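Local coordinates for VWFA domain-containing protein (Alicyclobacillus acidocaldarius subsp. acidocaldarius, PDB 3RAG) that is of unknown function but belongs to the von Willebrand factor type A family, whose members often bind partners through a metal site, here holding a sodium ion, at residues N42-V47 with A77-T82; K109-L114 with A120-V125; H136-L141 with Q191-E196. One frame throughout, in Å; residues are numbered along the deposited sequence.

Interaction 1: N42-V47 with A77-T82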
loop_
_atom_site.group_PDB
_atom_site.type_symbol
_atom_site.label_atom_id
_atom_site.label_comp_id
_atom_site.label_asym_id
_atom_site.label_seq_id
_atom_site.Cartn_x
_atom_site.Cartn_y
_atom_site.Cartn_z
ATOM N N ASN A 42 -3.273 1.653 2.479
ATOM C CA ASN A 42 -4.139 0.491 2.700
ATOM C C ASN A 42 -3.615 -0.305 3.895
ATOM O O ASN A 42 -2.403 -0.293 4.173
ATOM C CB ASN A 42 -4.105 -0.427 1.471
ATOM C CG ASN A 42 -4.766 0.195 0.244
ATOM O OD1 ASN A 42 -4.305 0.021 -0.906
ATOM N ND2 ASN A 42 -5.821 0.908 0.472
ATOM N N VAL A 43 -4.505 -0.958 4.634
ATOM C CA VAL A 43 -4.067 -1.724 5.807
ATOM C C VAL A 43 -4.700 -3.109 5.791
ATOM O O VAL A 43 -5.924 -3.249 5.653
ATOM C CB VAL A 43 -4.479 -1.034 7.121
ATOM C CG1 VAL A 43 -3.876 -1.802 8.336
ATOM C CG2 VAL A 43 -4.046 0.450 7.122
ATOM N N ILE A 44 -3.859 -4.119 5.952
ATOM C CA ILE A 44 -4.350 -5.469 6.201
ATOM C C ILE A 44 -4.075 -5.827 7.653
ATOM O O ILE A 44 -2.915 -5.842 8.101
ATOM C CB ILE A 44 -3.659 -6.500 5.287
ATOM C CG1 ILE A 44 -4.068 -6.261 3.828
ATOM C CG2 ILE A 44 -3.978 -7.928 5.749
ATOM C CD1 ILE A 44 -3.303 -7.137 2.795
ATOM N N GLY A 45 -5.143 -6.121 8.391
ATOM C CA GLY A 45 -5.010 -6.609 9.764
ATOM C C GLY A 45 -5.102 -8.137 9.710
ATOM O O GLY A 45 -5.847 -8.687 8.910
ATOM N N ILE A 46 -4.334 -8.819 10.546
ATOM C CA ILE A 46 -4.291 -10.275 10.494
ATOM C C ILE A 46 -5.060 -10.888 11.657
ATOM O O ILE A 46 -4.839 -10.540 12.821
ATOM C CB ILE A 46 -2.822 -10.792 10.531
ATOM C CG1 ILE A 46 -1.985 -10.164 9.402
ATOM C CG2 ILE A 46 -2.809 -12.318 10.424
ATOM C CD1 ILE A 46 -0.467 -10.472 9.535
ATOM N N VAL A 47 -5.986 -11.794 11.344
ATOM C CA VAL A 47 -6.644 -12.596 12.372
ATOM C C VAL A 47 -5.685 -13.733 12.804
ATOM O O VAL A 47 -5.369 -14.617 12.004
ATOM C CB VAL A 47 -7.925 -13.239 11.844
ATOM C CG1 VAL A 47 -8.628 -14.080 12.945
ATOM C CG2 VAL A 47 -8.885 -12.175 11.246
ATOM N N ALA A 77 -3.745 -17.175 5.629
ATOM C CA ALA A 77 -3.853 -17.831 4.318
ATOM C C ALA A 77 -4.391 -16.891 3.240
ATOM O O ALA A 77 -4.147 -17.092 2.048
ATOM C CB ALA A 77 -4.733 -19.092 4.408
ATOM N N ASP A 78 -5.108 -15.853 3.657
ATOM C CA ASP A 78 -5.749 -14.966 2.686
ATOM C C ASP A 78 -5.046 -13.647 2.454
ATOM O O ASP A 78 -5.516 -12.824 1.667
ATOM C CB ASP A 78 -7.201 -14.734 3.088
ATOM C CG ASP A 78 -8.006 -16.019 3.032
ATOM O OD1 ASP A 78 -8.843 -16.274 3.920
ATOM O OD2 ASP A 78 -7.752 -16.789 2.095
ATOM N N ILE A 79 -3.904 -13.440 3.100
ATOM C CA ILE A 79 -3.225 -12.160 2.948
ATOM C C ILE A 79 -2.839 -11.850 1.511
ATOM O O ILE A 79 -3.016 -10.734 1.042
ATOM C CB ILE A 79 -1.980 -12.069 3.861
ATOM C CG1 ILE A 79 -2.421 -12.090 5.317
ATOM C CG2 ILE A 79 -1.125 -10.832 3.507
ATOM C CD1 ILE A 79 -1.239 -12.303 6.314
ATOM N N SER A 80 -2.317 -12.839 0.797
ATOM C CA SER A 80 -1.851 -12.598 -0.560
ATOM C C SER A 80 -2.971 -12.134 -1.508
ATOM O O SER A 80 -2.898 -11.077 -2.141
ATOM C CB SER A 80 -1.182 -13.870 -1.095
ATOM O OG SER A 80 -0.715 -13.658 -2.404
ATOM N N ALA A 81 -4.016 -12.939 -1.601
ATOM C CA ALA A 81 -5.161 -12.585 -2.418
ATOM C C ALA A 81 -5.760 -11.241 -1.998
ATOM O O ALA A 81 -6.170 -10.436 -2.838
ATOM C CB ALA A 81 -6.216 -13.702 -2.351
ATOM N N THR A 82 -5.803 -10.996 -0.695
ATOM C CA THR A 82 -6.393 -9.757 -0.203
ATOM C C THR A 82 -5.569 -8.538 -0.619
ATOM O O THR A 82 -6.135 -7.521 -1.039
ATOM C CB THR A 82 -6.536 -9.816 1.323
ATOM O OG1 THR A 82 -7.429 -10.887 1.648
ATOM C CG2 THR A 82 -7.095 -8.520 1.868
#

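Interaction 2: K109-L114 with A120-V125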
loop_
_atom_site.group_PDB
_atom_site.type_symbol
_atom_site.label_atom_id
_atom_site.label_comp_id
_atom_site.label_asym_id
_atom_site.label_seq_id
_atom_site.Cartn_x
_atom_site.Cartn_y
_atom_site.Cartn_z
ATOM N N LYS A 109 -18.196 18.132 -18.317
ATOM C CA LYS A 109 -18.885 16.917 -17.894
ATOM C C LYS A 109 -18.071 15.849 -17.149
ATOM O O LYS A 109 -16.962 15.488 -17.540
ATOM C CB LYS A 109 -19.576 16.264 -19.094
ATOM C CG LYS A 109 -20.403 17.220 -19.933
ATOM C CD LYS A 109 -20.898 16.541 -21.197
ATOM C CE LYS A 109 -22.136 17.224 -21.745
ATOM N NZ LYS A 109 -22.805 16.387 -22.775
ATOM N N SER A 110 -18.668 15.365 -16.066
ATOM C CA SER A 110 -18.186 14.261 -15.253
ATOM C C SER A 110 -18.651 12.972 -15.928
ATOM O O SER A 110 -19.491 13.012 -16.823
ATOM C CB SER A 110 -18.793 14.374 -13.855
ATOM O OG SER A 110 -18.368 13.312 -13.023
ATOM N N THR A 111 -18.132 11.825 -15.513
ATOM C CA THR A 111 -18.484 10.588 -16.211
ATOM C C THR A 111 -19.981 10.316 -16.105
ATOM O O THR A 111 -20.572 9.704 -16.989
ATOM C CB THR A 111 -17.717 9.367 -15.654
ATOM O OG1 THR A 111 -17.950 9.265 -14.245
ATOM C CG2 THR A 111 -16.234 9.514 -15.907
ATOM N N GLU A 112 -20.579 10.779 -15.010
ATOM C CA GLU A 112 -22.014 10.627 -14.768
ATOM C C GLU A 112 -22.885 11.406 -15.763
ATOM O O GLU A 112 -24.070 11.100 -15.915
ATOM C CB GLU A 112 -22.367 11.047 -13.335
ATOM C CG GLU A 112 -21.750 10.156 -12.250
ATOM C CD GLU A 112 -22.149 8.690 -12.383
ATOM O OE1 GLU A 112 -23.330 8.403 -12.701
ATOM O OE2 GLU A 112 -21.275 7.822 -12.170
ATOM N N ASP A 113 -22.300 12.424 -16.399
ATOM C CA ASP A 113 -22.996 13.271 -17.367
ATOM C C ASP A 113 -22.905 12.696 -18.783
ATOM O O ASP A 113 -23.499 13.236 -19.715
ATOM C CB ASP A 113 -22.388 14.680 -17.389
ATOM C CG ASP A 113 -22.457 15.381 -16.040
ATOM O OD1 ASP A 113 -23.545 15.401 -15.428
ATOM O OD2 ASP A 113 -21.416 15.922 -15.598
ATOM N N LEU A 114 -22.134 11.622 -18.951
ATOM C CA LEU A 114 -21.967 11.001 -20.262
ATOM C C LEU A 114 -23.021 9.932 -20.474
ATOM O O LEU A 114 -23.459 9.308 -19.516
ATOM C CB LEU A 114 -20.581 10.342 -20.375
ATOM C CG LEU A 114 -19.368 11.254 -20.219
ATOM C CD1 LEU A 114 -18.072 10.432 -20.239
ATOM C CD2 LEU A 114 -19.372 12.276 -21.344
ATOM N N ALA A 120 -18.785 3.867 -20.990
ATOM C CA ALA A 120 -18.095 2.607 -21.255
ATOM C C ALA A 120 -16.713 2.821 -21.880
ATOM O O ALA A 120 -15.759 2.100 -21.567
ATOM C CB ALA A 120 -18.959 1.714 -22.147
ATOM N N ARG A 121 -16.606 3.802 -22.771
ATOM C CA ARG A 121 -15.329 4.114 -23.403
ATOM C C ARG A 121 -14.357 4.620 -22.356
ATOM O O ARG A 121 -13.174 4.247 -22.344
ATOM C CB ARG A 121 -15.502 5.179 -24.484
ATOM C CG ARG A 121 -15.225 4.688 -25.890
ATOM C CD ARG A 121 -15.293 5.828 -26.900
ATOM N NE ARG A 121 -16.593 6.494 -26.906
ATOM C CZ ARG A 121 -17.632 6.090 -27.631
ATOM N NH1 ARG A 121 -17.529 5.018 -28.404
ATOM N NH2 ARG A 121 -18.778 6.753 -27.584
ATOM N N VAL A 122 -14.861 5.476 -21.473
ATOM C CA VAL A 122 -14.029 6.029 -20.414
ATOM C C VAL A 122 -13.574 4.944 -19.449
ATOM O O VAL A 122 -12.445 4.961 -18.982
ATOM C CB VAL A 122 -14.737 7.170 -19.663
ATOM C CG1 VAL A 122 -13.966 7.533 -18.383
ATOM C CG2 VAL A 122 -14.872 8.382 -20.578
HETATM N N MSE A 123 -14.444 3.988 -19.145
HETATM C CA MSE A 123 -14.023 2.905 -18.261
HETATM C C MSE A 123 -12.928 2.047 -18.915
HETATM O O MSE A 123 -12.063 1.500 -18.228
HETATM C CB MSE A 123 -15.218 2.063 -17.802
HETATM C CG MSE A 123 -16.144 2.782 -16.804
HETATM SE SE MSE A 123 -15.351 3.546 -15.350
HETATM C CE MSE A 123 -14.232 2.214 -14.785
ATOM N N GLN A 124 -12.945 1.951 -20.242
ATOM C CA GLN A 124 -11.879 1.249 -20.947
ATOM C C GLN A 124 -10.563 2.009 -20.816
ATOM O O GLN A 124 -9.501 1.405 -20.664
ATOM C CB GLN A 124 -12.221 1.031 -22.421
ATOM C CG GLN A 124 -13.101 -0.176 -22.670
ATOM C CD GLN A 124 -13.333 -0.436 -24.157
ATOM O OE1 GLN A 124 -13.104 0.437 -24.998
ATOM N NE2 GLN A 124 -13.781 -1.645 -24.482
ATOM N N VAL A 125 -10.639 3.334 -20.879
ATOM C CA VAL A 125 -9.473 4.177 -20.615
ATOM C C VAL A 125 -8.918 3.921 -19.206
ATOM O O VAL A 125 -7.697 3.803 -19.031
ATOM C CB VAL A 125 -9.810 5.668 -20.812
ATOM C CG1 VAL A 125 -8.756 6.557 -20.194
ATOM C CG2 VAL A 125 -9.967 5.979 -22.302
#

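Interaction 3: H136-L141 with Q191-E196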
loop_
_atom_site.group_PDB
_atom_site.type_symbol
_atom_site.label_atom_id
_atom_site.label_comp_id
_atom_site.label_asym_id
_atom_site.label_seq_id
_atom_site.Cartn_x
_atom_site.Cartn_y
_atom_site.Cartn_z
ATOM N N HIS A 136 4.055 2.774 -7.740
ATOM C CA HIS A 136 5.112 2.853 -6.723
ATOM C C HIS A 136 4.477 2.423 -5.409
ATOM O O HIS A 136 3.500 3.008 -4.992
ATOM C CB HIS A 136 5.638 4.277 -6.570
ATOM C CG HIS A 136 6.314 4.800 -7.791
ATOM N ND1 HIS A 136 6.699 6.120 -7.915
ATOM C CD2 HIS A 136 6.681 4.188 -8.940
ATOM C CE1 HIS A 136 7.272 6.296 -9.092
ATOM N NE2 HIS A 136 7.278 5.139 -9.733
ATOM N N LEU A 137 5.047 1.411 -4.772
ATOM C CA LEU A 137 4.403 0.753 -3.638
ATOM C C LEU A 137 5.439 0.528 -2.555
ATOM O O LEU A 137 6.512 -0.039 -2.821
ATOM C CB LEU A 137 3.878 -0.620 -4.092
ATOM C CG LEU A 137 3.318 -1.556 -3.009
ATOM C CD1 LEU A 137 2.117 -0.963 -2.314
ATOM C CD2 LEU A 137 2.975 -2.958 -3.555
ATOM N N VAL A 138 5.137 0.960 -1.333
ATOM C CA VAL A 138 5.974 0.579 -0.212
ATOM C C VAL A 138 5.160 -0.348 0.665
ATOM O O VAL A 138 4.056 0.006 1.108
ATOM C CB VAL A 138 6.397 1.790 0.639
ATOM C CG1 VAL A 138 7.238 1.313 1.817
ATOM C CG2 VAL A 138 7.205 2.765 -0.229
ATOM N N VAL A 139 5.689 -1.544 0.907
ATOM C CA VAL A 139 5.012 -2.494 1.782
ATOM C C VAL A 139 5.668 -2.357 3.169
ATOM O O VAL A 139 6.895 -2.521 3.284
ATOM C CB VAL A 139 5.193 -3.931 1.253
ATOM C CG1 VAL A 139 4.498 -4.916 2.180
ATOM C CG2 VAL A 139 4.642 -4.059 -0.190
ATOM N N CYS A 140 4.872 -2.021 4.198
ATOM C CA CYS A 140 5.367 -1.825 5.574
ATOM C C CYS A 140 4.951 -3.030 6.375
ATOM O O CYS A 140 3.760 -3.262 6.543
ATOM C CB CYS A 140 4.733 -0.604 6.258
ATOM S SG CYS A 140 5.048 0.924 5.399
ATOM N N LEU A 141 5.925 -3.797 6.849
ATOM C CA LEU A 141 5.655 -5.065 7.514
ATOM C C LEU A 141 5.951 -4.965 9.007
ATOM O O LEU A 141 7.090 -4.692 9.432
ATOM C CB LEU A 141 6.523 -6.182 6.891
ATOM C CG LEU A 141 6.330 -6.359 5.390
ATOM C CD1 LEU A 141 7.237 -7.472 4.852
ATOM C CD2 LEU A 141 4.838 -6.734 5.159
ATOM N N GLN A 191 14.316 -3.540 1.521
ATOM C CA GLN A 191 14.894 -3.362 0.200
ATOM C C GLN A 191 14.506 -2.006 -0.334
ATOM O O GLN A 191 13.427 -1.508 -0.040
ATOM C CB GLN A 191 14.414 -4.443 -0.751
ATOM C CG GLN A 191 12.915 -4.317 -1.132
ATOM C CD GLN A 191 12.557 -5.237 -2.286
ATOM O OE1 GLN A 191 12.070 -4.795 -3.347
ATOM N NE2 GLN A 191 12.813 -6.523 -2.100
ATOM N N PRO A 192 15.399 -1.399 -1.110
ATOM C CA PRO A 192 15.065 -0.158 -1.804
ATOM C C PRO A 192 14.124 -0.485 -2.946
ATOM O O PRO A 192 13.903 -1.664 -3.218
ATOM C CB PRO A 192 16.419 0.328 -2.344
ATOM C CG PRO A 192 17.282 -0.889 -2.390
ATOM C CD PRO A 192 16.813 -1.780 -1.269
ATOM N N PHE A 193 13.580 0.531 -3.607
ATOM C CA PHE A 193 12.703 0.286 -4.758
ATOM C C PHE A 193 13.314 -0.594 -5.836
ATOM O O PHE A 193 14.453 -0.377 -6.269
ATOM C CB PHE A 193 12.245 1.599 -5.383
ATOM C CG PHE A 193 11.249 2.340 -4.545
ATOM C CD1 PHE A 193 9.939 1.914 -4.475
ATOM C CD2 PHE A 193 11.632 3.445 -3.799
ATOM C CE1 PHE A 193 9.010 2.594 -3.701
ATOM C CE2 PHE A 193 10.699 4.128 -3.025
ATOM C CZ PHE A 193 9.392 3.704 -2.990
ATOM N N SER A 194 12.542 -1.582 -6.270
ATOM C CA SER A 194 12.994 -2.514 -7.288
ATOM C C SER A 194 11.782 -3.085 -8.008
ATOM O O SER A 194 10.665 -3.011 -7.512
ATOM C CB SER A 194 13.787 -3.650 -6.633
ATOM O OG SER A 194 14.065 -4.678 -7.572
ATOM N N SER A 195 11.994 -3.670 -9.177
ATOM C CA SER A 195 10.902 -4.322 -9.880
ATOM C C SER A 195 10.594 -5.695 -9.279
ATOM O O SER A 195 9.617 -6.321 -9.648
ATOM C CB SER A 195 11.250 -4.485 -11.363
ATOM O OG SER A 195 12.519 -5.093 -11.474
ATOM N N GLU A 196 11.452 -6.178 -8.385
ATOM C CA GLU A 196 11.206 -7.460 -7.732
ATOM C C GLU A 196 11.403 -7.403 -6.223
ATOM O O GLU A 196 12.037 -6.497 -5.700
ATOM C CB GLU A 196 12.092 -8.562 -8.322
ATOM C CG GLU A 196 11.690 -8.973 -9.730
ATOM C CD GLU A 196 12.103 -10.392 -10.062
ATOM O OE1 GLU A 196 11.323 -11.330 -9.768
ATOM O OE2 GLU A 196 13.214 -10.568 -10.609
#

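Interaction 1: N42-V47 with A77-T82
Ile44 and Ile79 cover most of this contact, where a strand of the central sheet meets the first turn of a helix packed on it, the layered alpha/beta packing of a von Willebrand factor type A fold. Strand 40-46 supplies Ile44 and Ile46, two residues apart and therefore on the same face of the sheet; helix 79-106 supplies Ile79 and Thr82, one turn apart.

Ile44 points at the helix and touches it chiefly with the far methyl, CD1. With CG1 anti to the carbonyl carbon (chi1 -67°) and the chain then extended, CD1 reaches both helix residues. There it lies 4.0 Å from Ile79 O and 4.3 Å from Ile79 CG2, the branch methyl, while Thr82 CG2 sits beside it at 4.1 Å.

The other branch of Ile79 serves a different neighbour. Its CD1 comes across the Ile46 side chain at about a right angle, 3.8 Å from Ile46 CD1 and equally near Ile46 CG1. Further round, Ile79 touches Val154 and Ala157 of helix 151-165, so this residue of helix 79-106 meets both strand 40-46 and helix 151-165. No hydrogen bond crosses between the segments.

Thr82 divides its two branches between apolar and polar work. Swapping it for a serine would remove the methyl that lies against Ile44 CD1, and would probably leave that isoleucine tip loosely packed on its Thr82 side. The hydroxyl turns back along the helix: Thr82 OG1 donates to Asp78 O at 2.7 Å from 41° above the carbonyl plane, and Thr82 N donates to the same oxygen at 3.0 Å.

Interaction 2: K109-L114 with A120-V125
Val122 spreads its two methyls over the side chains of Thr111 and Leu114, one methyl to each. This is the connecting end of a helical hairpin: helix 79-106 runs out from the sheet, the chain makes a short 3-10 turn at 111-113, and helix 116-132 comes back alongside. The contact lets the turn rest on the second turn of the returning helix.

CG1 of Val122 lies anti to its backbone N (chi1 168°) and meets Thr111 CG2 at 3.9 Å, the two side chains slanting past one another. CG2, on the other branch, takes Leu114 CD1 at 3.8 Å, and here the leucine comes in at about a right angle to the valine. Both loop residues direct their CB atoms at the helix, and each touches it through a single terminal methyl, so the join is small and wholly apolar; no hydrogen bond links the two segments. Val122 also packs on Val99 and Leu103 of helix 79-106, and Thr111 reaches Leu103 as well, which ties the turn to both arms of the hairpin.

Polar contacts fix the turn itself. Asn100 OD1, on helix 79-106, is hydrogen-bonded to both Thr111 N and Ser110 OG. Within the turn Asp113 N bonds to Ser110 O at 2.9 Å, and the aspartate side chain returns the favour: Ser110 N donates to Asp113 OD2 at 2.8 Å, meeting that oxygen on its anti side and 19° out of the carboxylate plane.

Interaction 3: H136-L141 with Q191-E196
Phe193 is the residue of 191-196 that reaches strand 135-142, and it touches Val138 and the carbonyl of Leu137. Along the segment, Gln191 comes first, with its backbone O hydrogen-bonded to Ser175 OG of the intervening strand 172-179. At Phe193 the chain turns a corner. CG is anti to the carbonyl carbon (chi1 -72°), and the side chain, which also touches Ser175, carries CZ to 3.6 Å from Val138 CG2, the two side chains at about a right angle. CE1 is 3.7 Å from Leu137 O; both this oxygen and the valine methyl lie oblique to the ring. The ring also stacks on His228 of helix 214-232, the helix that packs on Val138 through Ala221 and Leu225. Next, Ser194 OG accepts a nearly straight bond from Glu196 N (3.1 Å, 175°), which closes an ST turn. Glu196 is poorly ordered, although its OE1 forms a salt bridge with Lys166. An aromatic side chain thus bridges from the antiparallel edge strand to the strand two places inward, beneath a covering helix, within the helix-flanked mixed sheet of a von Willebrand factor type A fold.

How the interactions relate
Interactions 1 and 3 are buried and engage the same mixed sheet, with centres about 17 Å apart, but on opposite faces: helix 151-165 borders the first, helix 214-232 the second. Interaction 2 is only partly buried, about 32 Å from interaction 1 between centres, out at the tip of the helical hairpin. Helix 79-106 joins these two, entering interaction 1 with its first turn and leading into the loop of interaction 2; helix 116-132 then returns the chain to strand 135-142. No hydrogen bond crosses any of the three, and the side-chain contacts are apolar. Methyl groups of isoleucine, leucine, valine and threonine make the first two, whereas interaction 3 depends on an aromatic ring.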